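Side-chain contacts in toxin-antitoxin system antitoxin MntA family (Shewanella oneidensis MR-1, PDB 6M6U), which neutralises its partner toxin HepT by transferring three AMP units in succession from ATP to a tyrosine of the toxin, and binds its own promoter: residues 7-10 with 11-15; 44-47 with 48-52; 56-59 with 60-64; 71-75 with 76-80. The protein carries 2 engineered substitutions. All blocks are in the same frame, centred on the assembly; numbering follows the deposited sequence.

Contact 1. Residues 7-10 with 11-15; sequences NKII and KLLRD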
# COMPACT_ATOMS: atom_id res chain seq x y z
N ASN E 7 16.89 -17.47 -20.96
CA ASN E 7 17.14 -17.04 -22.33
C ASN E 7 16.21 -15.91 -22.73
O ASN E 7 16.61 -15.02 -23.49
CB ASN E 7 16.99 -18.23 -23.29
CG ASN E 7 18.11 -19.23 -23.15
OD1 ASN E 7 19.27 -18.86 -22.95
ND2 ASN E 7 17.78 -20.51 -23.26
N LYS E 8 14.98 -15.92 -22.23
CA LYS E 8 14.06 -14.83 -22.50
C LYS E 8 14.54 -13.54 -21.84
O LYS E 8 14.45 -12.46 -22.44
CB LYS E 8 12.66 -15.20 -22.01
CG LYS E 8 11.53 -14.41 -22.65
CD LYS E 8 10.18 -14.75 -22.00
CE LYS E 8 9.85 -16.23 -22.14
NZ LYS E 8 8.46 -16.53 -21.68
N ILE E 9 15.05 -13.64 -20.61
CA ILE E 9 15.62 -12.48 -19.93
C ILE E 9 16.77 -11.90 -20.73
O ILE E 9 16.86 -10.69 -20.94
CB ILE E 9 16.08 -12.87 -18.51
CG1 ILE E 9 14.87 -13.11 -17.60
CG2 ILE E 9 17.02 -11.80 -17.94
CD1 ILE E 9 15.23 -13.54 -16.20
N ILE E 10 17.67 -12.77 -21.20
CA ILE E 10 18.86 -12.30 -21.92
C ILE E 10 18.46 -11.60 -23.21
O ILE E 10 18.94 -10.50 -23.51
CB ILE E 10 19.82 -13.48 -22.18
CG1 ILE E 10 20.38 -13.99 -20.85
CG2 ILE E 10 20.94 -13.07 -23.13
CD1 ILE E 10 21.04 -15.35 -20.93
N LYS E 11 17.57 -12.22 -23.99
CA LYS E 11 17.19 -11.64 -25.27
C LYS E 11 16.52 -10.28 -25.09
O LYS E 11 16.87 -9.31 -25.77
CB LYS E 11 16.28 -12.59 -26.04
CG LYS E 11 15.73 -11.95 -27.31
CD LYS E 11 15.00 -12.95 -28.20
CE LYS E 11 14.48 -12.25 -29.45
NZ LYS E 11 15.55 -11.40 -30.07
N LEU E 12 15.56 -10.19 -24.17
CA LEU E 12 14.84 -8.94 -23.95
C LEU E 12 15.79 -7.80 -23.58
O LEU E 12 15.66 -6.69 -24.10
CB LEU E 12 13.79 -9.12 -22.85
CG LEU E 12 12.51 -9.81 -23.29
CD1 LEU E 12 11.67 -10.17 -22.07
CD2 LEU E 12 11.73 -8.90 -24.23
N LEU E 13 16.74 -8.06 -22.68
CA LEU E 13 17.66 -7.00 -22.27
C LEU E 13 18.65 -6.67 -23.38
O LEU E 13 18.93 -5.49 -23.63
CB LEU E 13 18.39 -7.40 -20.99
CG LEU E 13 17.52 -7.66 -19.77
CD1 LEU E 13 18.35 -8.21 -18.62
CD2 LEU E 13 16.78 -6.39 -19.34
N ARG E 14 19.18 -7.68 -24.06
CA ARG E 14 20.07 -7.43 -25.19
C ARG E 14 19.37 -6.60 -26.26
O ARG E 14 19.95 -5.65 -26.80
CB ARG E 14 20.57 -8.74 -25.78
CG ARG E 14 21.58 -9.45 -24.91
CD ARG E 14 22.92 -9.52 -25.61
NE ARG E 14 22.97 -10.61 -26.57
CZ ARG E 14 23.78 -10.63 -27.63
NH1 ARG E 14 24.59 -9.61 -27.87
NH2 ARG E 14 23.77 -11.67 -28.45
N ASP E 15 18.12 -6.94 -26.58
CA ASP E 15 17.37 -6.22 -27.60
C ASP E 15 17.02 -4.80 -27.18
O ASP E 15 16.75 -3.97 -28.05
CB ASP E 15 16.07 -6.96 -27.94
CG ASP E 15 16.31 -8.31 -28.59
OD1 ASP E 15 17.48 -8.66 -28.85
OD2 ASP E 15 15.31 -9.02 -28.85

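Contact 2. Residues 44-47 with 48-52; sequences VLAA and DTLDN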
# COMPACT_ATOMS: atom_id res chain seq x y z
N VAL E 44 21.93 -5.09 -14.37
CA VAL E 44 22.60 -4.93 -15.65
C VAL E 44 23.66 -3.85 -15.53
O VAL E 44 23.52 -2.90 -14.75
CB VAL E 44 21.61 -4.59 -16.79
CG1 VAL E 44 20.76 -5.79 -17.13
CG2 VAL E 44 20.74 -3.41 -16.40
N LEU E 45 24.73 -4.02 -16.29
CA LEU E 45 25.72 -2.98 -16.50
C LEU E 45 25.79 -2.72 -17.99
O LEU E 45 25.99 -3.65 -18.78
CB LEU E 45 27.09 -3.37 -15.95
CG LEU E 45 28.18 -2.29 -16.01
CD1 LEU E 45 27.84 -1.13 -15.08
CD2 LEU E 45 29.54 -2.86 -15.68
N ALA E 46 25.60 -1.47 -18.37
CA ALA E 46 25.79 -1.02 -19.74
C ALA E 46 26.88 0.05 -19.76
O ALA E 46 27.34 0.52 -18.71
CB ALA E 46 24.48 -0.47 -20.33
N ALA E 47 27.29 0.44 -20.97
CA ALA E 47 28.32 1.47 -21.10
C ALA E 47 27.87 2.78 -20.47
O ALA E 47 28.67 3.45 -19.80
CB ALA E 47 28.68 1.67 -22.57
N ASP E 48 26.62 3.16 -20.67
CA ASP E 48 26.04 4.35 -20.05
C ASP E 48 25.04 3.94 -18.97
O ASP E 48 24.51 2.83 -18.97
CB ASP E 48 25.33 5.24 -21.06
CG ASP E 48 26.21 5.63 -22.23
OD1 ASP E 48 25.69 5.69 -23.36
OD2 ASP E 48 27.41 5.87 -22.01
N THR E 49 24.80 4.88 -18.06
CA THR E 49 23.66 4.74 -17.16
C THR E 49 22.38 4.72 -17.97
O THR E 49 22.24 5.46 -18.95
CB THR E 49 23.61 5.90 -16.16
OG1 THR E 49 23.36 7.11 -16.87
CG2 THR E 49 24.92 6.03 -15.40
N LEU E 50 21.45 3.86 -17.58
CA LEU E 50 20.15 3.84 -18.23
C LEU E 50 19.33 5.02 -17.75
O LEU E 50 19.48 5.49 -16.62
CB LEU E 50 19.40 2.54 -17.93
CG LEU E 50 20.14 1.20 -17.97
CD1 LEU E 50 19.15 0.05 -17.82
CD2 LEU E 50 20.97 1.03 -19.24
N ASP E 51 18.45 5.50 -18.62
CA ASP E 51 17.40 6.41 -18.17
C ASP E 51 16.53 5.69 -17.15
O ASP E 51 16.13 4.54 -17.36
CB ASP E 51 16.56 6.89 -19.36
CG ASP E 51 15.38 7.75 -18.94
OD1 ASP E 51 14.30 7.62 -19.55
OD2 ASP E 51 15.54 8.56 -18.00
N ASN E 52 16.27 6.36 -16.03
CA ASN E 52 15.56 5.71 -14.93
C ASN E 52 14.16 5.27 -15.35
O ASN E 52 13.74 4.15 -15.05
CB ASN E 52 15.48 6.65 -13.73
CG ASN E 52 14.82 6.00 -12.53
OD1 ASN E 52 14.83 4.78 -12.39
ND2 ASN E 52 14.23 6.81 -11.66

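Contact 3. Residues 56-59 with 60-64; sequences WELA and QKLAS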
# COMPACT_ATOMS: atom_id res chain seq x y z
N TRP E 56 12.58 1.47 -15.71
CA TRP E 56 11.35 0.98 -15.10
C TRP E 56 10.41 0.40 -16.14
O TRP E 56 9.77 -0.63 -15.90
CB TRP E 56 10.66 2.10 -14.32
CG TRP E 56 9.41 1.64 -13.59
CD1 TRP E 56 9.36 1.01 -12.38
CD2 TRP E 56 8.05 1.77 -14.03
NE1 TRP E 56 8.05 0.74 -12.04
CE2 TRP E 56 7.23 1.20 -13.04
CE3 TRP E 56 7.45 2.31 -15.17
CZ2 TRP E 56 5.84 1.16 -13.14
CZ3 TRP E 56 6.06 2.27 -15.28
CH2 TRP E 56 5.28 1.70 -14.27
N GLU E 57 10.30 1.06 -17.30
CA GLU E 57 9.47 0.53 -18.38
C GLU E 57 9.99 -0.81 -18.86
O GLU E 57 9.21 -1.75 -19.09
CB GLU E 57 9.42 1.53 -19.54
CG GLU E 57 8.77 2.88 -19.21
CD GLU E 57 7.24 2.84 -19.29
OE1 GLU E 57 6.59 3.75 -18.72
OE2 GLU E 57 6.69 1.92 -19.93
N LEU E 58 11.31 -0.94 -19.02
CA LEU E 58 11.87 -2.22 -19.45
C LEU E 58 11.56 -3.31 -18.43
O LEU E 58 11.23 -4.44 -18.81
CB LEU E 58 13.37 -2.08 -19.67
CG LEU E 58 14.10 -3.35 -20.10
CD1 LEU E 58 13.41 -3.99 -21.29
CD2 LEU E 58 15.55 -3.03 -20.44
N ALA E 59 11.65 -2.99 -17.14
CA ALA E 59 11.33 -3.97 -16.10
C ALA E 59 9.90 -4.48 -16.26
O ALA E 59 9.66 -5.69 -16.21
CB ALA E 59 11.54 -3.35 -14.72
N GLN E 60 8.95 -3.56 -16.46
CA GLN E 60 7.56 -3.99 -16.63
C GLN E 60 7.38 -4.79 -17.91
O GLN E 60 6.53 -5.68 -17.97
CB GLN E 60 6.61 -2.80 -16.60
CG GLN E 60 6.85 -1.81 -15.46
CD GLN E 60 7.22 -2.48 -14.15
OE1 GLN E 60 6.58 -3.45 -13.73
NE2 GLN E 60 8.26 -1.96 -13.49
N LYS E 61 8.17 -4.50 -18.95
CA LYS E 61 8.10 -5.33 -20.15
C LYS E 61 8.63 -6.73 -19.88
O LYS E 61 8.05 -7.72 -20.34
CB LYS E 61 8.85 -4.68 -21.31
CG LYS E 61 8.49 -5.32 -22.65
CD LYS E 61 9.36 -4.83 -23.80
CE LYS E 61 9.71 -3.36 -23.67
NZ LYS E 61 8.56 -2.48 -24.03
N LEU E 62 9.72 -6.85 -19.12
CA LEU E 62 10.15 -8.16 -18.67
C LEU E 62 9.10 -8.80 -17.77
O LEU E 62 8.81 -9.99 -17.89
CB LEU E 62 11.49 -8.07 -17.92
CG LEU E 62 12.75 -8.34 -18.74
CD1 LEU E 62 12.98 -7.21 -19.72
CD2 LEU E 62 13.95 -8.53 -17.82
N ALA E 63 8.53 -8.01 -16.86
CA ALA E 63 7.51 -8.52 -15.96
C ALA E 63 6.35 -9.15 -16.73
O ALA E 63 5.87 -10.23 -16.36
CB ALA E 63 7.01 -7.40 -15.05
N SER E 64 5.93 -8.51 -17.82
CA SER E 64 4.85 -9.06 -18.63
C SER E 64 5.30 -10.31 -19.38
O SER E 64 4.52 -11.26 -19.55
CB SER E 64 4.35 -8.00 -19.60
OG SER E 64 3.40 -8.54 -20.50

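Contact 4. Residues 71-75 with 76-80; sequences DLVDL and RSAST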
# COMPACT_ATOMS: atom_id res chain seq x y z
N ASP E 71 12.28 -6.54 -10.82
CA ASP E 71 13.01 -5.35 -10.41
C ASP E 71 14.31 -5.31 -11.20
O ASP E 71 15.12 -6.24 -11.11
CB ASP E 71 13.28 -5.36 -8.91
CG ASP E 71 13.91 -4.06 -8.43
OD1 ASP E 71 14.71 -4.11 -7.47
OD2 ASP E 71 13.61 -3.00 -9.01
N LEU E 72 14.49 -4.25 -11.98
CA LEU E 72 15.64 -4.12 -12.87
C LEU E 72 16.56 -3.06 -12.29
O LEU E 72 16.17 -1.89 -12.15
CB LEU E 72 15.20 -3.76 -14.29
CG LEU E 72 16.34 -3.53 -15.29
CD1 LEU E 72 17.23 -4.77 -15.41
CD2 LEU E 72 15.77 -3.14 -16.64
N VAL E 73 17.78 -3.47 -11.95
CA VAL E 73 18.74 -2.63 -11.26
C VAL E 73 19.83 -2.24 -12.25
O VAL E 73 20.45 -3.10 -12.87
CB VAL E 73 19.33 -3.35 -10.03
CG1 VAL E 73 20.62 -2.68 -9.59
CG2 VAL E 73 18.32 -3.36 -8.89
N ASP E 74 20.04 -0.94 -12.41
CA ASP E 74 21.17 -0.45 -13.18
C ASP E 74 22.39 -0.42 -12.26
O ASP E 74 22.44 0.38 -11.32
CB ASP E 74 20.89 0.93 -13.77
CG ASP E 74 22.06 1.49 -14.58
OD1 ASP E 74 22.99 0.72 -14.91
OD2 ASP E 74 22.04 2.69 -14.91
N LEU E 75 23.37 -1.28 -12.54
CA LEU E 75 24.54 -1.37 -11.67
C LEU E 75 25.35 -0.08 -11.67
O LEU E 75 26.06 0.20 -10.70
CB LEU E 75 25.42 -2.55 -12.10
CG LEU E 75 24.84 -3.92 -11.77
CD1 LEU E 75 25.65 -5.03 -12.44
CD2 LEU E 75 24.82 -4.11 -10.27
N ARG E 76 25.24 0.72 -12.73
CA ARG E 76 26.09 1.90 -12.85
C ARG E 76 25.66 3.02 -11.90
O ARG E 76 26.47 3.89 -11.59
CB ARG E 76 26.10 2.40 -14.30
CG ARG E 76 27.22 3.37 -14.61
CD ARG E 76 27.38 3.58 -16.12
NE ARG E 76 28.00 2.44 -16.78
CZ ARG E 76 29.29 2.14 -16.71
NH1 ARG E 76 30.11 2.91 -16.00
NH2 ARG E 76 29.78 1.08 -17.35
N SER E 77 24.41 3.01 -11.44
CA SER E 77 23.95 3.98 -10.46
C SER E 77 23.55 3.34 -9.14
O SER E 77 23.15 4.05 -8.21
CB SER E 77 22.77 4.79 -11.01
OG SER E 77 21.61 3.99 -11.11
N ALA E 78 23.64 2.02 -9.02
CA ALA E 78 23.22 1.33 -7.82
C ALA E 78 24.17 1.62 -6.66
O ALA E 78 25.35 1.96 -6.84
CB ALA E 78 23.13 -0.17 -8.06
N SER E 79 23.65 1.44 -5.44
CA SER E 79 24.43 1.66 -4.24
C SER E 79 25.57 0.65 -4.15
O SER E 79 25.58 -0.39 -4.82
CB SER E 79 23.54 1.54 -3.01
OG SER E 79 23.41 0.18 -2.64
N THR E 80 26.55 0.96 -3.30
CA THR E 80 27.67 0.03 -3.11
C THR E 80 27.22 -1.23 -2.39
O THR E 80 27.69 -2.33 -2.71
CB THR E 80 28.79 0.73 -2.34
OG1 THR E 80 29.21 1.87 -3.07
CG2 THR E 80 29.98 -0.21 -2.19

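Contact 1. Residues 7-10 with 11-15
Helix 6-16 is an amphipathic helix, and I9 and L13, one turn apart, form the apolar strip with which it lies on the sheet. Their side chains run side by side and point the same way, the CG2 branch of I9 meeting CD1 of L13 at 3.9 Å. A chi1 of -72° sets I9 CG1 beside the backbone N, which leaves CG2 anti to that N and beside the carbonyl carbon, on the side from which L13 rises. L13 also leans on the backbone of its partner: its CG lies 3.3 Å from I9 O, the same oxygen that accepts the L13 N-H. In this nucleotidyltransferase fold of the polymerase beta kind, L13 reaches L20 and I23 of strand 20-26 and I42 and V44 of strand 40-46, the strand that carries the metal-site residue E41 (engineered here), as well as L58 of helix 52-66, while I9 touches I42 and L93. A second pair, I10 and R14, repeats the parallel arrangement more loosely, with I10 CG2 4.1 Å from R14 CG; the aliphatic start of the arginine settles over I10 O, which takes the R14 N-H at 2.9 Å in a nearly straight bond (167°). K8 and L12 approach on another flank, CG of the lysine lying 4.3 Å from CD1 of the leucine. On the outer surface, K11 extends its chain until a bend at chi4 (48°) brings NZ to D15 OD2 at 2.7 Å, a salt bridge to the syn lone pair of the carboxylate.

Contact 2. Residues 44-47 with 48-52
L50 folds back over V44 and A46 where strand 40-46 ends, in the turn that opens the beta-alpha-beta crossover into helix 52-66 of the nucleotidyltransferase fold. From CB the leucine chain leaves with CG anti to its own carbonyl carbon (chi1 -43°), and neither CB nor CG makes a close approach to the strand; the work is done by the two methyls. CD1 meets V44 CG2 at 4.1 Å, the two side chains crossing at about a right angle. A chi1 of -71° at V44 leaves CG2, rather than CG1, to meet the leucine. The other methyl, CD2, rests 4.0 Å from A46 CB. Since V44 and A46 are two residues apart on one strand, their side chains emerge from the same face of the sheet, and the forked end of L50 spans both. A46 CB is also 3.6 Å from D48 O, as the backbone swings past it in the turn. D48 itself sends its carboxylate away from this apolar patch, to a salt bridge between OD1 and K19 NZ. The peptide N of L50 donates to D74 OD2, on the neighbouring strand 70-74, and this bond holds the backbone from which the leucine reaches inward. Further along, D51 is the N-cap of helix 52-66, its OD1 accepting from A54 N. Between side chains the contact is thus purely apolar: the methyl fork is held by van der Waals packing alone, while the position of the loop probably depends on the polar bonds made by D48, L50 N and D51.

Contact 3. Residues 56-59 with 60-64
The backbone from W56 to A63 is regular alpha-helix, with Q60 N bonded to W56 O at 3.1 Å and the next three amides following in step. It belongs to helix 52-66, the crossover of a beta-alpha-beta unit between strands 40-46 and 70-74, and this helix is important for interaction with the HepT toxin. Q60 doubles back over the indole of W56: chi1 (-47°) puts CG over the six-membered ring, 3.8 Å from its centroid and close to the ring normal, a CH-pi contact; the bend at chi2 then folds the amide back over the indole toward W56 O. The amide plane is turned 36° from that of the ring. Beyond CG, the side-chain NE2 donates to W56 O, so this carbonyl takes two N-H groups, which reach it from opposite faces of its plane; the side-chain bond is the more bent, at 136°. E57, whose carboxylate lies at the indole edge, bonds through OE1 to H114 of the HepT chain, and I111 of that chain packs on W56. Facing helix 6-16 instead, L58 and L62 cross at an angle, CD1 to CD1 at 3.6 Å, and the same L62 CD1 lies 3.4 Å from L58 O.

Contact 4. Residues 71-75 with 76-80
D74 and R76 meet as strand 70-74 gives way to a loop, and the first bond forms an Asx turn: R76 N donates to D74 OD1 at 3.1 Å, fairly straight (161°) but arriving from above the carboxylate plane. CG of D74 is anti to its backbone N (chi1 180°), beside the carbonyl carbon, which carries OD1 forward over the turn. The R76 CB lies 3.6 Å from the same oxygen, whereas the guanidinium leads away, NE bonding A46 O at the end of strand 40-46; the two charged groups do not pair. S77 comes next, and its N donates to D74 O at 3.3 Å, closing a type I beta turn around L75 and R76. This bond is poorly aligned, the donor standing above the carbonyl plane. S77 OG stays 4.0 Å from D74 OD2, the oxygen engaged by L50, too far for a hydrogen bond. At A78 a weak bond from N to L75 O (3.5 Å) extends the turn, and the methyl group swings back to the strand, with CB 3.9 Å from V73 CG1. S79 is the N-cap of helix 80-89, its OG accepting from L82 N, and T80 begins that helix. The strand which this turn terminates carries D71, a magnesium ligand, at its other end. D71 and V73 of the strand, and L75 just after it, hydrogen-bond to strand 40-46, while V73, L75 and A78 pack on helix 80-89 and L75 also reaches F103 of the long helix 97-125.

The four contacts follow one another along the chain, all within the nucleotidyltransferase fold. Contacts 2, 3 and 4 trace the beta-alpha-beta unit of strand 40-46, helix 52-66 and strand 70-74. Contacts 2 and 4, centres about 9 Å apart, lie at the ends of adjacent strands, joined by V44 O to L75 N. Contact 1 packs on contact 3, centres about 12 Å apart. L13, V44, L58, L62 and L72 join in the apolar layer between helices 6-16 and 52-66 and the sheet, whereas V73, L75 and A78 of contact 4, which holds the magnesium ligand D71, pack on helix 80-89. Contact 3 turns its other side to HepT, which also touches N52 of contact 2 and S79 and T80 of contact 4.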